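Local coordinates for protein cGAS/DncV-like nucleotidyltransferase in E. coli homolog (PDB 6E0K) that makes the cyclic dinucleotide 3',3'-cUAMP from UTP and ATP as the second messenger of a bacterial CBASS antiphage defence, at residues T76-Q79 with K80-F83; R197-L200 with I201-A205. All coordinates share one frame; numbering follows the deposited sequence.

How the interactions relate
Neither contact closes a loop of any length: each is a local set of bonds along one helix, with its two segments directly joined. Following the chain from the N terminus, interaction 1 comes first, within the range of the nucleotidyltransferase domain; it caps the start of helix 77-82, after strand 71-73, and runs along its length, and Gln79 and Phe83 tie it to the 139-146 region. Interaction 2 follows in series, neither nested nor crossed, and ends helix 186-202, which packs on helix 269-285. The centres of interactions 1 and 2 lie about 52 Å apart, on opposite sides of the chain's centre; their nearest atoms are about 38 Å apart.

Interaction 1: T76-Q79 with K80-F83; sequences TAEQ and KRRF
Glu78 spreads its two carboxylate oxygens between Arg81 and Arg82, one oxygen to each guanidinium. CG of Glu78 stands anti to the backbone N (chi1 170°) and the chain folds back at chi2, which carries the carboxylate along the helix toward the following turn. OE1 takes the Arg81 side: NH2 of Arg81 lies 2.9 Å from OE1 of Glu78 on the anti lone pair, and NE adds a weak bond. These two side chains cross at about a right angle, with carboxylate and guanidinium planes 52° apart. OE2 of Glu78 is met on its syn side by NE of Arg82 at 2.7 Å, out of the carboxylate plane, and here the planes are almost perpendicular, at 88°. A bend at chi2 brings the Arg82 chain up to that oxygen. Beneath the Arg81 guanidinium, Ala77 O sits 3.8 Å from the plane, over its centre. NH1 of Arg82 lies close to NH1 of Arg143, a like charge that the Glu78 carboxylate would probably offset in part.

At the helix start, Gln79 N donates to Thr76 OG1 at 3.2 Å, while Thr76 N returns a bond of 3.0 Å to OE1 of Gln79, in the carbonyl plane and on a lone pair. NE2 of the same amide is held by Asn142 O. This reciprocal pair is a capping box, followed by the i to i+3 and i+4 salt-bridge network of a short surface helix.

Interaction 2: R197-L200 with I201-A205; sequences RTYL and IEQGA
Leu200 O is gripped by two backbone amides, Gln203 N at 2.9 Å and Ala205 N at 3.0 Å from it, which arrive from opposite faces of the carbonyl plane. Neither uses a lone-pair direction, and the bond from Ala205 is the straighter, with an N-H...O angle of 164°. With Gly204 N donating to Ile201 O and Gly204 at positive phi (120°), this is a Schellman motif ending helix 186-202. The reversal turns the methyl of Ala205 back onto the helix, where its CB lies 3.8 Å from CB of Leu200; Tyr278 of helix 269-285 touches both side chains.

The amide of Gln203 lies over one face of the Tyr199 ring, the two planes 54° apart. The chain of Gln203 is extended beyond CG, which takes NE2 to 3.2 Å from CZ of Tyr199. Trp11 also meets this ring. A water donates to Tyr199 O and to OE1 of Glu202, bridging the last turn.

Arg197 and Ile201 run side by side, pointing the same way, with CG of Arg197 3.8 Å from CD1 of Ile201. NH1 of Arg197 bonds Ala210 O and the OG of Ser212, an ATP-binding residue, so this arginine is a plausible second-shell support. NH2 of Arg197 donates to OG1 of Thr198 at 2.9 Å, with that oxygen in the guanidinium plane.

Interaction 1: T76-Q79 with K80-F83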
ATOM      1  N   THR A  76       7.636   6.397  26.883  1.00 11.63           N
ATOM      2  CA  THR A  76       8.557   7.152  27.708  1.00 10.41           C
ATOM      3  C   THR A  76       9.406   6.197  28.531  1.00 11.97           C
ATOM      4  O   THR A  76       9.112   5.006  28.647  1.00 12.96           O
ATOM      5  CB  THR A  76       7.816   8.089  28.656  1.00 15.79           C
ATOM      6  OG1 THR A  76       7.075   7.298  29.601  1.00 15.71           O
ATOM      7  CG2 THR A  76       6.875   9.009  27.883  1.00 16.29           C
ATOM      8  N   ALA A  77      10.477   6.737  29.103  1.00 12.98           N
ATOM      9  CA  ALA A  77      11.332   5.917  29.953  1.00 13.42           C
ATOM     10  C   ALA A  77      10.549   5.304  31.106  1.00 14.44           C
ATOM     11  O   ALA A  77      10.790   4.150  31.490  1.00 15.00           O
ATOM     12  CB  ALA A  77      12.489   6.756  30.486  1.00 15.74           C
ATOM     13  N   GLU A  78       9.631   6.074  31.699  1.00 14.12           N
ATOM     14  CA  GLU A  78       8.834   5.559  32.806  1.00 15.97           C
ATOM     15  C   GLU A  78       7.909   4.435  32.355  1.00 14.48           C
ATOM     16  O   GLU A  78       7.758   3.427  33.067  1.00 13.56           O
ATOM     17  CB  GLU A  78       8.040   6.700  33.452  1.00 18.59           C
ATOM     18  CG  GLU A  78       6.978   6.255  34.471  1.00 18.71           C
ATOM     19  CD  GLU A  78       7.545   5.564  35.722  1.00 20.04           C
ATOM     20  OE1 GLU A  78       8.782   5.481  35.912  1.00 23.95           O
ATOM     21  OE2 GLU A  78       6.721   5.106  36.544  1.00 30.06           O
ATOM     22  N   GLN A  79       7.291   4.572  31.175  1.00 15.58           N
ATOM     23  CA  GLN A  79       6.420   3.505  30.697  1.00 12.26           C
ATOM     24  C   GLN A  79       7.222   2.247  30.413  1.00 13.04           C
ATOM     25  O   GLN A  79       6.776   1.135  30.729  1.00 13.74           O
ATOM     26  CB  GLN A  79       5.659   3.929  29.441  1.00 14.14           C
ATOM     27  CG  GLN A  79       4.671   5.060  29.633  1.00 16.10           C
ATOM     28  CD  GLN A  79       4.046   5.469  28.294  1.00 18.33           C
ATOM     29  OE1 GLN A  79       4.760   5.831  27.362  1.00 17.27           O
ATOM     30  NE2 GLN A  79       2.708   5.392  28.191  1.00 22.06           N
ATOM     31  N   LYS A  80       8.418   2.407  29.831  1.00 11.43           N
ATOM     32  CA  LYS A  80       9.281   1.251  29.592  1.00  9.78           C
ATOM     33  C   LYS A  80       9.631   0.557  30.898  1.00 11.79           C
ATOM     34  O   LYS A  80       9.629  -0.681  30.973  1.00 12.63           O
ATOM     35  CB  LYS A  80      10.550   1.683  28.855  1.00 10.01           C
ATOM     36  CG  LYS A  80      10.306   2.148  27.435  1.00 11.06           C
ATOM     37  CD  LYS A  80      11.614   2.539  26.761  1.00 17.06           C
ATOM     38  CE  LYS A  80      11.371   3.336  25.497  1.00 25.27           C
ATOM     39  NZ  LYS A  80      12.683   3.809  24.946  1.00 33.81           N
ATOM     40  N   ARG A  81       9.925   1.344  31.944  1.00 12.16           N
ATOM     41  CA  ARG A  81      10.231   0.773  33.254  1.00 11.75           C
ATOM     42  C   ARG A  81       9.044  -0.011  33.806  1.00 11.77           C
ATOM     43  O   ARG A  81       9.204  -1.136  34.291  1.00 14.33           O
ATOM     44  CB  ARG A  81      10.662   1.875  34.230  1.00 17.76           C
ATOM     45  CG  ARG A  81      12.157   2.184  34.197  1.00 22.87           C
ATOM     46  CD  ARG A  81      12.580   3.014  35.422  1.00 19.95           C
ATOM     47  NE  ARG A  81      11.810   4.246  35.510  1.00 22.97           N
ATOM     48  CZ  ARG A  81      12.173   5.384  34.932  1.00 17.51           C
ATOM     49  NH1 ARG A  81      13.291   5.441  34.223  1.00 20.22           N
ATOM     50  NH2 ARG A  81      11.411   6.460  35.067  1.00 27.71           N
ATOM     51  N   ARG A  82       7.837   0.558  33.730  1.00 12.00           N
ATOM     52  CA  ARG A  82       6.670  -0.136  34.273  1.00 14.17           C
ATOM     53  C   ARG A  82       6.421  -1.465  33.566  1.00 12.33           C
ATOM     54  O   ARG A  82       5.876  -2.394  34.169  1.00 14.71           O
ATOM     55  CB  ARG A  82       5.434   0.758  34.169  1.00 13.98           C
ATOM     56  CG  ARG A  82       5.505   2.016  35.038  1.00 16.80           C
ATOM     57  CD  ARG A  82       5.466   1.681  36.531  1.00 22.21           C
ATOM     58  NE  ARG A  82       5.386   2.893  37.344  1.00 31.63           N
ATOM     59  CZ  ARG A  82       5.255   2.907  38.669  1.00 31.22           C
ATOM     60  NH1 ARG A  82       5.177   1.772  39.352  1.00 28.28           N
ATOM     61  NH2 ARG A  82       5.190   4.067  39.310  1.00 33.07           N
ATOM     62  N   PHE A  83       6.808  -1.569  32.300  1.00 13.19           N
ATOM     63  CA  PHE A  83       6.626  -2.791  31.525  1.00 11.17           C
ATOM     64  C   PHE A  83       7.804  -3.749  31.634  1.00 12.57           C
ATOM     65  O   PHE A  83       7.737  -4.854  31.082  1.00 12.55           O
ATOM     66  CB  PHE A  83       6.400  -2.451  30.045  1.00 10.20           C
ATOM     67  CG  PHE A  83       5.051  -1.878  29.731  1.00 15.54           C
ATOM     68  CD1 PHE A  83       3.911  -2.317  30.382  1.00 19.23           C
ATOM     69  CD2 PHE A  83       4.927  -0.926  28.733  1.00 14.26           C
ATOM     70  CE1 PHE A  83       2.665  -1.794  30.059  1.00 23.14           C
ATOM     71  CE2 PHE A  83       3.686  -0.383  28.402  1.00 16.33           C
ATOM     72  CZ  PHE A  83       2.553  -0.822  29.060  1.00 18.31           C
TER

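Interaction 2: R197-L200 with I201-A205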
ATOM      1  N   ARG A 197      -8.049   4.958 -14.554  1.00 11.24           N
ATOM      2  CA  ARG A 197      -6.973   5.937 -14.434  1.00 11.60           C
ATOM      3  C   ARG A 197      -5.863   5.682 -15.450  1.00 14.51           C
ATOM      4  O   ARG A 197      -5.436   6.594 -16.166  1.00 13.44           O
ATOM      5  CB  ARG A 197      -6.420   5.889 -13.002  1.00 12.48           C
ATOM      6  CG  ARG A 197      -5.132   6.660 -12.754  1.00 14.43           C
ATOM      7  CD  ARG A 197      -4.354   5.993 -11.620  1.00 20.17           C
ATOM      8  NE  ARG A 197      -3.964   4.656 -12.023  1.00 19.81           N
ATOM      9  CZ  ARG A 197      -3.386   3.737 -11.251  1.00 15.40           C
ATOM     10  NH1 ARG A 197      -3.089   3.957  -9.962  1.00 15.43           N
ATOM     11  NH2 ARG A 197      -3.092   2.567 -11.790  1.00 16.27           N
ATOM     12  N   THR A 198      -5.371   4.442 -15.515  1.00 12.05           N
ATOM     13  CA  THR A 198      -4.250   4.121 -16.392  1.00 10.78           C
ATOM     14  C   THR A 198      -4.635   4.247 -17.864  1.00 15.10           C
ATOM     15  O   THR A 198      -3.826   4.690 -18.683  1.00 16.28           O
ATOM     16  CB  THR A 198      -3.738   2.723 -16.050  1.00 15.26           C
ATOM     17  OG1 THR A 198      -3.189   2.770 -14.727  1.00 16.92           O
ATOM     18  CG2 THR A 198      -2.669   2.256 -17.030  1.00 18.07           C
ATOM     19  N   TYR A 199      -5.875   3.897 -18.207  1.00 13.87           N
ATOM     20  CA  TYR A 199      -6.369   4.144 -19.559  1.00 14.01           C
ATOM     21  C   TYR A 199      -6.249   5.620 -19.931  1.00 15.75           C
ATOM     22  O   TYR A 199      -5.815   5.957 -21.042  1.00 15.50           O
ATOM     23  CB  TYR A 199      -7.819   3.658 -19.661  1.00 12.93           C
ATOM     24  CG  TYR A 199      -8.573   4.087 -20.898  1.00 12.88           C
ATOM     25  CD1 TYR A 199      -9.364   5.221 -20.891  1.00 15.34           C
ATOM     26  CD2 TYR A 199      -8.522   3.329 -22.050  1.00 17.73           C
ATOM     27  CE1 TYR A 199     -10.057   5.611 -22.015  1.00 21.07           C
ATOM     28  CE2 TYR A 199      -9.225   3.709 -23.172  1.00 18.31           C
ATOM     29  CZ  TYR A 199      -9.984   4.852 -23.144  1.00 20.44           C
ATOM     30  OH  TYR A 199     -10.684   5.245 -24.259  1.00 23.81           O
ATOM     31  N   LEU A 200      -6.590   6.516 -18.994  1.00 12.62           N
ATOM     32  CA  LEU A 200      -6.500   7.945 -19.280  1.00 11.29           C
ATOM     33  C   LEU A 200      -5.053   8.413 -19.350  1.00 13.70           C
ATOM     34  O   LEU A 200      -4.697   9.216 -20.221  1.00 14.39           O
ATOM     35  CB  LEU A 200      -7.271   8.732 -18.219  1.00 11.94           C
ATOM     36  CG  LEU A 200      -8.788   8.609 -18.320  1.00 12.70           C
ATOM     37  CD1 LEU A 200      -9.398   9.245 -17.094  1.00 12.45           C
ATOM     38  CD2 LEU A 200      -9.290   9.301 -19.574  1.00 16.14           C
ATOM     39  N   ILE A 201      -4.201   7.917 -18.442  1.00 13.93           N
ATOM     40  CA  ILE A 201      -2.790   8.299 -18.472  1.00 14.86           C
ATOM     41  C   ILE A 201      -2.159   7.886 -19.795  1.00 16.45           C
ATOM     42  O   ILE A 201      -1.335   8.620 -20.360  1.00 16.39           O
ATOM     43  CB  ILE A 201      -2.036   7.685 -17.274  1.00 12.49           C
ATOM     44  CG1 ILE A 201      -2.558   8.266 -15.955  1.00 13.65           C
ATOM     45  CG2 ILE A 201      -0.547   7.936 -17.397  1.00 18.05           C
ATOM     46  CD1 ILE A 201      -1.985   7.555 -14.709  1.00 17.09           C
ATOM     47  N   GLU A 202      -2.535   6.709 -20.315  1.00 17.14           N
ATOM     48  CA  GLU A 202      -1.998   6.276 -21.602  1.00 18.42           C
ATOM     49  C   GLU A 202      -2.366   7.247 -22.712  1.00 18.54           C
ATOM     50  O   GLU A 202      -1.622   7.384 -23.687  1.00 19.59           O
ATOM     51  CB  GLU A 202      -2.490   4.866 -21.949  1.00 18.22           C
ATOM     52  CG  GLU A 202      -1.801   3.765 -21.138  1.00 25.80           C
ATOM     53  CD  GLU A 202      -2.531   2.422 -21.179  1.00 37.44           C
ATOM     54  OE1 GLU A 202      -3.644   2.341 -21.752  1.00 36.65           O
ATOM     55  OE2 GLU A 202      -1.989   1.444 -20.618  1.00 38.43           O
ATOM     56  N   GLN A 203      -3.485   7.954 -22.569  1.00 15.09           N
ATOM     57  CA  GLN A 203      -3.919   8.914 -23.576  1.00 15.59           C
ATOM     58  C   GLN A 203      -3.416  10.326 -23.321  1.00 15.25           C
ATOM     59  O   GLN A 203      -3.746  11.230 -24.095  1.00 18.87           O
ATOM     60  CB  GLN A 203      -5.436   8.922 -23.647  1.00 17.23           C
ATOM     61  CG  GLN A 203      -5.997   7.613 -24.073  1.00 28.87           C
ATOM     62  CD  GLN A 203      -7.493   7.609 -24.019  1.00 29.96           C
ATOM     63  OE1 GLN A 203      -8.095   8.314 -23.205  1.00 35.59           O
ATOM     64  NE2 GLN A 203      -8.112   6.823 -24.886  1.00 29.47           N
ATOM     65  N   GLY A 204      -2.653  10.548 -22.259  1.00 16.45           N
ATOM     66  CA  GLY A 204      -2.072  11.854 -22.003  1.00 19.20           C
ATOM     67  C   GLY A 204      -2.476  12.502 -20.698  1.00 14.89           C
ATOM     68  O   GLY A 204      -2.010  13.616 -20.420  1.00 19.74           O
ATOM     69  N   ALA A 205      -3.315  11.871 -19.880  1.00 13.87           N
ATOM     70  CA  ALA A 205      -3.691  12.433 -18.587  1.00 13.56           C
ATOM     71  C   ALA A 205      -2.490  12.471 -17.635  1.00 16.01           C
ATOM     72  O   ALA A 205      -1.488  11.781 -17.856  1.00 18.37           O
ATOM     73  CB  ALA A 205      -4.835  11.624 -17.974  1.00 15.05           C
TER
HETATM   74  O   HOH W   1      -5.559   4.385 -23.347  1.00 26.05           O